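Local atomic coordinates of dihydrodipicolinate synthase (Bacillus clausii KSM-K16, PDB entry 3E96), a protein that probably catalyses the 4-hydroxy-tetrahydrodipicolinate synthase reaction, a lyase step of the DapA family, on a TIM-barrel scaffold. Residues E13-I18 with K222-L227; A109-M114 with L141-D146; K167-D172 with C193-K198; R175-V180 with W204-K209. One frame throughout, in Å; residues are numbered along the deposited sequence.

Contact 1. Residues E13-I18 with K222-L227; sequences ETISGI and KAVEML
T14 meets L227 through its hydroxyl: OG1 lies 3.5 Å from L227 CD2, a van der Waals contact and no more. The torsion responsible is chi1 at -177°, which sets OG1 opposite the backbone N and brings it against L227 CD2, the two side chains crossing at a slant. The small, beta-branched threonine fits this buried position and puts its hydroxyl against the leucine methyl. I15 follows and carries most of the contact. Its CB is directed at the helix, and with CG1 opposite the carbonyl carbon (chi1 -64°) and an extended chain beyond CG1, it ends in CD1 on the helix surface. That methyl lies 3.3 Å from A223 O. It also packs 3.8 Å from L227 CB, with V224 CG2 a looser neighbour. A223 O already accepts the helix bond from L227 N, so the apolar methyl does not deprive it of a partner. A223, with a single methyl, lets the long isoleucine reach the backbone, while L227, one turn on, supplies CB and CD2 to CG1 of I15. This is strand-to-helix packing of a TIM barrel, strand 15-17 and helix 222-227 running nearly antiparallel, their axes at 161°. Strand 210-213, beside strand 15-17 where the barrel closes, lies under the same helix: F211 touches both I15 and L227, S213 touches I15 and A223, and W204 of helix 200-206 packs on L227.

Contact 2. Residues A109-M114 with L141-D146; sequences AVMIHM and LVYFKD
Strands 109-112 and 141-144 run side by side in parallel, 20° apart, with M111 paired to L141 and I112 to V142, and three backbone bonds join them. L141 N gives to V110 O and Y143 N to I112 O. Between these two, I112 N gives to L141 O at 2.8 Å, nearly straight at 175°. M111 and L141 project from one face of the sheet. M111 runs alongside Y143, both pointing the same way, and SD comes 4.0 Å from Y143 CD1, an oblique Met-aromatic contact; the bend at chi3 (72°) turns CE over one face of the H113 ring. The unbranched, polarisable thioether can thus touch two rings at once. I112 and V142 occupy the other face, beneath helix 122-136, which completes the right-handed beta-alpha-beta crossover between these neighbouring barrel strands. Past the paired strands, M114 takes over: it folds at chi2, its CB lying 3.4 Å from Y143 O, its SD forming a second oblique Met-aromatic contact with F144, and its CE resting 3.8 Å from D146 CB. K145 CG packs on M114 CB, and K145 CD lies in the plane of the Y143 ring, at its edge. Y143, predicted to be the proton donor/acceptor of the active site, hydrogen-bonds through OH to G194 O, while M111 and Y143 both touch K167.

Contact 3. Residues K167-D172 with C193-K198; sequences KYAIND and CGTAEK
At the C-terminal mouth of the barrel, where TIM-barrel enzymes keep their active sites, the end of strand 163-168 meets the loop that leaves strand 190-193. Y168 pairs with C193 in a parallel bridge, and G194 N gives a hydrogen bond of 2.9 Å to Y168 O. The N-H points well at the oxygen (162°), although the donor stands above the carbonyl plane, as the chain is already turning out of the sheet. Glycine suits G194, because a CB there would crowd A169 CB and come close to Y168 O. Further out, the side chains of N171 and T195 approach from opposite directions. T195 OG1 donates to N171 OD1 at 2.8 Å, in the carbonyl plane and on a lone pair. With chi1 at 48°, OG1 sits between the backbone N and the carbonyl carbon, which leaves CG2 to lie 3.6 Å from N171 ND2 and 4.1 Å from A169 CB. Threonine therefore offers a donor and a methyl at once. Replacing N171 with a leucine would probably leave the T195 hydroxyl without this acceptor and loosen the tie between the two loops. N171 is the centre of an inverse gamma turn, and D172 after it caps the next helix through R175 N. K167, the predicted Schiff-base lysine, directs its amine away from this loop. Strand 140-144 flanks the contact, with Y143 touching K167 and A169, while F203 of helix 200-206 packs against Y168, N171, C193 and T195.

Contact 4. Residues R175-V180 with W204-K209; sequences RFAKVV and WHAGAK
F176 reaches from helix 173-180 to the end of helix 200-206, and its ring does most of the touching. From CB, which is directed at the other segment, CG leaves opposite the backbone N (chi1 176°), carrying the ring out from its own helix. CD2 is the first atom to meet the partner, 3.8 Å from A206 CB. CE2 comes next, 3.6 Å from A208 N, which lies in the ring plane at the edge; CZ, at the tip, rests 3.7 Å from A208 CB. The rim of the ring thus lies along the turn from A206 to A208, while one of its faces is occupied by V180 CG2 from the following helical turn. G207, between the two alanines, closes helix 200-206 in a Schellman motif, with a positive phi of 134° and G207 N bonded back to W204 O. A side chain there would strike the preceding carbonyl O and V180 CG1, so glycine is the natural residue. A206 carries a single methyl, small enough to let the segments come together, with A177 CB only 4.1 Å from A206 CB. A valine in place of F176 would probably open a gap beside A206 and A208, since its branches would stop short of the helix end. In the alpha/beta barrel these two helices are neighbours in the outer layer, and R181 bridges them through NH1, bonded to both A177 O and A206 O. The F176 ring also meets those of Y168 and F203, whose planes are inclined to it.

In the fold
All four contacts belong to one closed eight-stranded barrel. Along the chain contact 1 spans the others, joining the first strand, 15-17, to helix 220-231; contact 2 precedes contact 3, and contacts 3 and 4 interleave. The centres of contacts 1 and 2 are about 18 Å apart, on opposite sides of the chain's centre; those of contacts 3 and 4 are about 10 Å apart. Contacts 2 and 3 share neighbouring strands, bringing the predicted catalytic Y143 and K167 together. K167 also packs on S16 and I18, so segment 13-18 reaches the probable active site, although the I15 side chain is about 9 Å from that of K167. Contact 4 lies in the outer helical layer.

Contact 1. Residues E13-I18 with K222-L227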
# COMPACT_ATOMS: atom_id res chain seq x y z
N GLU B 13 -2.40 23.83 13.09
CA GLU B 13 -1.02 24.31 12.99
C GLU B 13 -0.39 24.13 14.36
O GLU B 13 -0.19 25.09 15.12
CB GLU B 13 -1.00 25.79 12.56
CG GLU B 13 -1.69 26.01 11.22
CD GLU B 13 -1.59 27.45 10.74
OE1 GLU B 13 -1.58 28.36 11.59
OE2 GLU B 13 -1.54 27.66 9.52
N THR B 14 -0.08 22.88 14.67
CA THR B 14 0.50 22.51 15.95
C THR B 14 1.02 21.08 15.77
O THR B 14 1.23 20.64 14.64
CB THR B 14 -0.58 22.54 17.06
OG1 THR B 14 -0.00 22.24 18.33
CG2 THR B 14 -1.70 21.54 16.75
N ILE B 15 1.23 20.36 16.87
CA ILE B 15 1.70 18.99 16.78
C ILE B 15 0.51 18.04 16.62
O ILE B 15 -0.45 18.10 17.38
CB ILE B 15 2.44 18.55 18.08
CG1 ILE B 15 3.72 19.37 18.27
CG2 ILE B 15 2.77 17.06 18.01
CD1 ILE B 15 4.31 19.23 19.67
N SER B 16 0.57 17.17 15.61
CA SER B 16 -0.47 16.17 15.41
C SER B 16 0.14 14.87 15.91
O SER B 16 1.01 14.30 15.26
CB SER B 16 -0.84 16.04 13.93
OG SER B 16 -1.68 17.09 13.51
N GLY B 17 -0.30 14.43 17.09
CA GLY B 17 0.23 13.21 17.67
C GLY B 17 -0.44 11.99 17.05
O GLY B 17 -1.67 11.93 16.97
N ILE B 18 0.37 11.02 16.63
CA ILE B 18 -0.16 9.80 16.01
C ILE B 18 0.06 8.69 17.02
O ILE B 18 1.18 8.23 17.22
CB ILE B 18 0.60 9.43 14.72
CG1 ILE B 18 0.94 10.69 13.91
CG2 ILE B 18 -0.25 8.47 13.89
CD1 ILE B 18 -0.24 11.54 13.52
N LYS B 222 9.21 16.37 24.67
CA LYS B 222 10.29 16.69 23.73
C LYS B 222 9.71 17.30 22.47
O LYS B 222 10.29 18.23 21.90
CB LYS B 222 11.10 15.44 23.38
CG LYS B 222 12.01 14.95 24.48
CD LYS B 222 12.87 13.79 24.02
CE LYS B 222 13.83 13.33 25.11
NZ LYS B 222 14.79 14.41 25.51
N ALA B 223 8.58 16.77 22.02
CA ALA B 223 7.92 17.28 20.83
C ALA B 223 7.43 18.69 21.11
O ALA B 223 7.57 19.59 20.28
CB ALA B 223 6.75 16.38 20.45
N VAL B 224 6.86 18.89 22.30
CA VAL B 224 6.35 20.20 22.69
C VAL B 224 7.48 21.22 22.74
O VAL B 224 7.31 22.37 22.33
CB VAL B 224 5.65 20.15 24.07
CG1 VAL B 224 5.29 21.55 24.53
CG2 VAL B 224 4.39 19.30 23.98
N GLU B 225 8.65 20.81 23.23
CA GLU B 225 9.79 21.71 23.31
C GLU B 225 10.18 22.20 21.91
O GLU B 225 10.51 23.37 21.73
CB GLU B 225 10.99 21.02 23.96
CG GLU B 225 10.74 20.51 25.36
CD GLU B 225 11.97 19.88 25.98
OE1 GLU B 225 11.82 19.14 26.98
OE2 GLU B 225 13.09 20.13 25.47
N MET B 226 10.15 21.30 20.93
CA MET B 226 10.51 21.68 19.57
C MET B 226 9.50 22.66 19.00
O MET B 226 9.89 23.65 18.37
CB MET B 226 10.60 20.45 18.64
CG MET B 226 10.98 20.81 17.19
SD MET B 226 11.26 19.41 16.04
CE MET B 226 13.00 19.03 16.42
N LEU B 227 8.22 22.39 19.21
CA LEU B 227 7.17 23.27 18.70
C LEU B 227 7.30 24.67 19.29
O LEU B 227 7.21 25.66 18.57
CB LEU B 227 5.78 22.73 19.03
CG LEU B 227 4.61 23.60 18.55
CD1 LEU B 227 4.52 23.57 17.03
CD2 LEU B 227 3.30 23.10 19.17

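Contact 2. Residues A109-M114 with L141-D146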
# COMPACT_ATOMS: atom_id res chain seq x y z
N ALA B 109 -12.37 15.69 12.18
CA ALA B 109 -11.96 15.72 10.78
C ALA B 109 -11.39 14.36 10.42
O ALA B 109 -11.28 13.48 11.27
CB ALA B 109 -10.89 16.80 10.58
N VAL B 110 -11.04 14.19 9.15
CA VAL B 110 -10.44 12.95 8.68
C VAL B 110 -9.13 13.27 7.97
O VAL B 110 -8.95 14.39 7.48
CB VAL B 110 -11.34 12.19 7.68
CG1 VAL B 110 -12.62 11.73 8.35
CG2 VAL B 110 -11.64 13.07 6.47
N MET B 111 -8.22 12.31 7.96
CA MET B 111 -6.96 12.45 7.24
C MET B 111 -7.00 11.34 6.20
O MET B 111 -7.07 10.16 6.53
CB MET B 111 -5.73 12.23 8.14
CG MET B 111 -4.40 12.22 7.35
SD MET B 111 -2.95 11.67 8.28
CE MET B 111 -3.29 9.93 8.42
N ILE B 112 -6.97 11.73 4.93
CA ILE B 112 -7.00 10.73 3.87
C ILE B 112 -5.57 10.30 3.57
O ILE B 112 -4.75 11.10 3.12
CB ILE B 112 -7.63 11.29 2.58
CG1 ILE B 112 -8.97 11.97 2.91
CG2 ILE B 112 -7.86 10.15 1.59
CD1 ILE B 112 -9.61 12.65 1.70
N HIS B 113 -5.28 9.03 3.85
CA HIS B 113 -3.96 8.47 3.58
C HIS B 113 -3.69 8.54 2.09
O HIS B 113 -4.61 8.67 1.29
CB HIS B 113 -3.90 7.00 4.00
CG HIS B 113 -3.72 6.79 5.47
ND1 HIS B 113 -2.50 6.93 6.09
CD2 HIS B 113 -4.61 6.47 6.44
CE1 HIS B 113 -2.65 6.71 7.39
NE2 HIS B 113 -3.91 6.42 7.62
N MET B 114 -2.42 8.47 1.73
CA MET B 114 -2.05 8.46 0.32
C MET B 114 -2.57 7.11 -0.16
O MET B 114 -2.40 6.10 0.53
CB MET B 114 -0.52 8.51 0.18
CG MET B 114 -0.02 8.65 -1.26
SD MET B 114 -0.28 10.31 -1.94
CE MET B 114 -0.13 9.96 -3.80
N LEU B 141 -7.97 16.33 5.63
CA LEU B 141 -6.55 16.60 5.41
C LEU B 141 -6.12 15.49 4.47
O LEU B 141 -6.76 14.43 4.41
CB LEU B 141 -5.73 16.48 6.70
CG LEU B 141 -5.89 17.53 7.79
CD1 LEU B 141 -7.14 17.25 8.60
CD2 LEU B 141 -4.67 17.49 8.69
N VAL B 142 -5.05 15.72 3.71
CA VAL B 142 -4.54 14.70 2.81
C VAL B 142 -3.07 14.46 3.15
O VAL B 142 -2.34 15.40 3.49
CB VAL B 142 -4.65 15.11 1.33
CG1 VAL B 142 -6.12 15.35 0.96
CG2 VAL B 142 -3.83 16.35 1.06
N TYR B 143 -2.66 13.19 3.09
CA TYR B 143 -1.27 12.82 3.36
C TYR B 143 -0.65 12.64 1.98
O TYR B 143 -0.95 11.67 1.28
CB TYR B 143 -1.20 11.50 4.15
CG TYR B 143 0.14 11.30 4.83
CD1 TYR B 143 0.42 11.92 6.05
CD2 TYR B 143 1.13 10.53 4.24
CE1 TYR B 143 1.67 11.77 6.66
CE2 TYR B 143 2.38 10.37 4.84
CZ TYR B 143 2.64 11.00 6.05
OH TYR B 143 3.88 10.86 6.65
N PHE B 144 0.20 13.58 1.60
CA PHE B 144 0.83 13.62 0.28
C PHE B 144 2.29 13.17 0.41
O PHE B 144 3.13 13.92 0.92
CB PHE B 144 0.76 15.06 -0.22
CG PHE B 144 0.88 15.21 -1.71
CD1 PHE B 144 -0.19 14.87 -2.54
CD2 PHE B 144 2.04 15.71 -2.27
CE1 PHE B 144 -0.09 15.04 -3.92
CE2 PHE B 144 2.15 15.88 -3.65
CZ PHE B 144 1.08 15.54 -4.47
N LYS B 145 2.60 11.96 -0.06
CA LYS B 145 3.96 11.45 0.09
C LYS B 145 4.65 10.80 -1.10
O LYS B 145 5.77 10.30 -0.96
CB LYS B 145 4.00 10.45 1.25
CG LYS B 145 3.28 9.14 0.96
CD LYS B 145 3.54 8.15 2.08
CE LYS B 145 3.04 6.77 1.75
NZ LYS B 145 3.43 5.80 2.82
N ASP B 146 4.02 10.78 -2.27
CA ASP B 146 4.63 10.17 -3.45
C ASP B 146 5.31 11.22 -4.34
O ASP B 146 4.65 12.03 -4.99
CB ASP B 146 3.56 9.42 -4.27
CG ASP B 146 4.16 8.61 -5.40
OD1 ASP B 146 5.37 8.79 -5.69
OD2 ASP B 146 3.43 7.81 -6.01

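Contact 3. Residues K167-D172 with C193-K198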
# COMPACT_ATOMS: atom_id res chain seq x y z
N LYS B 167 -0.68 17.20 4.95
CA LYS B 167 0.47 16.68 5.66
C LYS B 167 1.41 16.34 4.52
O LYS B 167 1.29 15.30 3.88
CB LYS B 167 0.10 15.43 6.47
CG LYS B 167 -0.70 15.76 7.72
CD LYS B 167 -0.98 14.54 8.57
CE LYS B 167 -1.62 14.93 9.90
NZ LYS B 167 -1.87 13.75 10.76
N TYR B 168 2.31 17.28 4.23
CA TYR B 168 3.27 17.11 3.14
C TYR B 168 4.36 16.17 3.63
O TYR B 168 5.06 16.49 4.59
CB TYR B 168 3.86 18.46 2.75
CG TYR B 168 4.45 18.47 1.37
CD1 TYR B 168 3.64 18.59 0.24
CD2 TYR B 168 5.82 18.31 1.18
CE1 TYR B 168 4.18 18.56 -1.05
CE2 TYR B 168 6.37 18.28 -0.09
CZ TYR B 168 5.55 18.40 -1.20
OH TYR B 168 6.11 18.37 -2.46
N ALA B 169 4.51 15.04 2.96
CA ALA B 169 5.48 14.04 3.39
C ALA B 169 6.55 13.67 2.37
O ALA B 169 7.07 12.55 2.39
CB ALA B 169 4.74 12.79 3.85
N ILE B 170 6.87 14.60 1.48
CA ILE B 170 7.92 14.41 0.50
C ILE B 170 9.03 15.31 1.03
O ILE B 170 8.86 16.52 1.12
CB ILE B 170 7.49 14.89 -0.90
CG1 ILE B 170 6.26 14.10 -1.36
CG2 ILE B 170 8.64 14.70 -1.89
CD1 ILE B 170 5.70 14.55 -2.70
N ASN B 171 10.16 14.71 1.41
CA ASN B 171 11.25 15.49 1.97
C ASN B 171 12.09 16.19 0.91
O ASN B 171 13.30 15.99 0.81
CB ASN B 171 12.12 14.61 2.87
CG ASN B 171 11.38 14.16 4.11
OD1 ASN B 171 10.60 14.93 4.69
ND2 ASN B 171 11.60 12.91 4.53
N ASP B 172 11.41 17.03 0.14
CA ASP B 172 12.03 17.80 -0.92
C ASP B 172 11.69 19.24 -0.55
O ASP B 172 10.60 19.72 -0.85
CB ASP B 172 11.39 17.42 -2.26
CG ASP B 172 12.08 18.06 -3.44
OD1 ASP B 172 12.46 19.24 -3.33
OD2 ASP B 172 12.23 17.38 -4.48
N CYS B 193 4.23 19.37 8.43
CA CYS B 193 5.35 18.51 8.05
C CYS B 193 4.94 17.10 8.44
O CYS B 193 4.83 16.79 9.63
CB CYS B 193 6.62 18.91 8.80
SG CYS B 193 7.96 17.71 8.58
N GLY B 194 4.72 16.24 7.46
CA GLY B 194 4.30 14.87 7.75
C GLY B 194 5.42 13.89 8.03
O GLY B 194 5.16 12.70 8.19
N THR B 195 6.65 14.38 8.12
CA THR B 195 7.79 13.50 8.36
C THR B 195 8.46 13.65 9.73
O THR B 195 9.60 13.23 9.93
CB THR B 195 8.83 13.64 7.23
OG1 THR B 195 9.09 15.03 6.99
CG2 THR B 195 8.29 13.00 5.94
N ALA B 196 7.73 14.26 10.66
CA ALA B 196 8.13 14.45 12.05
C ALA B 196 9.32 15.32 12.41
O ALA B 196 9.85 16.07 11.58
CB ALA B 196 8.27 13.08 12.72
N GLU B 197 9.73 15.22 13.67
CA GLU B 197 10.80 16.04 14.23
C GLU B 197 12.13 16.16 13.49
O GLU B 197 12.74 17.23 13.53
CB GLU B 197 11.05 15.61 15.68
CG GLU B 197 9.89 15.98 16.62
CD GLU B 197 8.88 14.86 16.79
OE1 GLU B 197 8.77 13.99 15.90
OE2 GLU B 197 8.16 14.87 17.82
N LYS B 198 12.59 15.11 12.82
CA LYS B 198 13.86 15.21 12.10
C LYS B 198 13.76 16.27 11.01
O LYS B 198 14.71 17.00 10.74
CB LYS B 198 14.24 13.87 11.47
CG LYS B 198 15.50 13.94 10.60
CD LYS B 198 15.92 12.57 10.08
CE LYS B 198 17.13 12.68 9.16
NZ LYS B 198 17.52 11.37 8.56

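Contact 4. Residues R175-V180 with W204-K209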
# COMPACT_ATOMS: atom_id res chain seq x y z
N ARG B 175 10.60 21.76 -3.33
CA ARG B 175 9.24 21.45 -3.77
C ARG B 175 8.22 21.96 -2.76
O ARG B 175 7.23 22.60 -3.12
CB ARG B 175 9.03 19.95 -3.94
CG ARG B 175 9.46 19.39 -5.27
CD ARG B 175 9.11 17.90 -5.37
NE ARG B 175 7.67 17.65 -5.50
CZ ARG B 175 7.16 16.48 -5.87
NH1 ARG B 175 7.97 15.46 -6.13
NH2 ARG B 175 5.85 16.32 -6.00
N PHE B 176 8.46 21.67 -1.48
CA PHE B 176 7.55 22.10 -0.43
C PHE B 176 7.44 23.62 -0.38
O PHE B 176 6.34 24.17 -0.34
CB PHE B 176 8.01 21.55 0.93
CG PHE B 176 7.17 22.04 2.08
CD1 PHE B 176 5.82 21.70 2.17
CD2 PHE B 176 7.71 22.89 3.03
CE1 PHE B 176 5.03 22.21 3.20
CE2 PHE B 176 6.92 23.41 4.06
CZ PHE B 176 5.58 23.07 4.14
N ALA B 177 8.58 24.31 -0.38
CA ALA B 177 8.56 25.77 -0.32
C ALA B 177 7.78 26.38 -1.49
O ALA B 177 7.08 27.39 -1.32
CB ALA B 177 9.99 26.31 -0.31
N LYS B 178 7.89 25.78 -2.66
CA LYS B 178 7.19 26.28 -3.84
C LYS B 178 5.68 26.03 -3.81
O LYS B 178 4.90 26.92 -4.14
CB LYS B 178 7.79 25.68 -5.11
CG LYS B 178 7.17 26.21 -6.40
CD LYS B 178 7.31 27.73 -6.52
CE LYS B 178 6.56 28.26 -7.74
NZ LYS B 178 6.68 29.74 -7.86
N VAL B 179 5.26 24.84 -3.41
CA VAL B 179 3.83 24.57 -3.39
C VAL B 179 3.12 25.44 -2.35
O VAL B 179 2.00 25.89 -2.57
CB VAL B 179 3.51 23.06 -3.15
CG1 VAL B 179 3.83 22.66 -1.72
CG2 VAL B 179 2.04 22.80 -3.48
N VAL B 180 3.78 25.69 -1.22
CA VAL B 180 3.20 26.55 -0.19
C VAL B 180 2.94 27.93 -0.79
O VAL B 180 1.94 28.58 -0.49
CB VAL B 180 4.16 26.71 1.02
CG1 VAL B 180 3.73 27.89 1.89
CG2 VAL B 180 4.17 25.43 1.84
N TRP B 204 9.60 23.98 8.73
CA TRP B 204 9.12 25.19 9.40
C TRP B 204 9.67 26.44 8.74
O TRP B 204 8.93 27.39 8.46
CB TRP B 204 9.49 25.17 10.89
CG TRP B 204 8.73 26.16 11.71
CD1 TRP B 204 9.01 27.48 11.88
CD2 TRP B 204 7.53 25.90 12.46
NE1 TRP B 204 8.05 28.07 12.69
CE2 TRP B 204 7.14 27.12 13.06
CE3 TRP B 204 6.75 24.76 12.68
CZ2 TRP B 204 5.99 27.23 13.86
CZ3 TRP B 204 5.61 24.86 13.48
CH2 TRP B 204 5.25 26.09 14.06
N HIS B 205 10.98 26.45 8.49
CA HIS B 205 11.63 27.58 7.84
C HIS B 205 11.04 27.82 6.46
O HIS B 205 10.94 28.96 6.00
CB HIS B 205 13.14 27.30 7.71
CG HIS B 205 13.86 28.28 6.84
ND1 HIS B 205 14.06 29.60 7.20
CD2 HIS B 205 14.40 28.15 5.61
CE1 HIS B 205 14.70 30.23 6.24
NE2 HIS B 205 14.92 29.37 5.26
N ALA B 206 10.63 26.74 5.80
CA ALA B 206 10.05 26.82 4.46
C ALA B 206 8.56 27.14 4.40
O ALA B 206 8.01 27.34 3.31
CB ALA B 206 10.34 25.53 3.69
N GLY B 207 7.88 27.18 5.55
CA GLY B 207 6.47 27.52 5.53
C GLY B 207 5.50 26.68 6.34
O GLY B 207 4.34 27.05 6.50
N ALA B 208 5.95 25.54 6.85
CA ALA B 208 5.07 24.67 7.64
C ALA B 208 4.81 25.30 9.00
O ALA B 208 5.68 25.97 9.55
CB ALA B 208 5.71 23.29 7.81
N LYS B 209 3.62 25.07 9.55
CA LYS B 209 3.28 25.61 10.86
C LYS B 209 2.82 24.54 11.83
O LYS B 209 2.18 24.82 12.85
CB LYS B 209 2.21 26.70 10.72
CG LYS B 209 2.71 27.94 10.00
CD LYS B 209 1.62 28.99 9.86
CE LYS B 209 2.15 30.22 9.15
NZ LYS B 209 1.12 31.29 9.06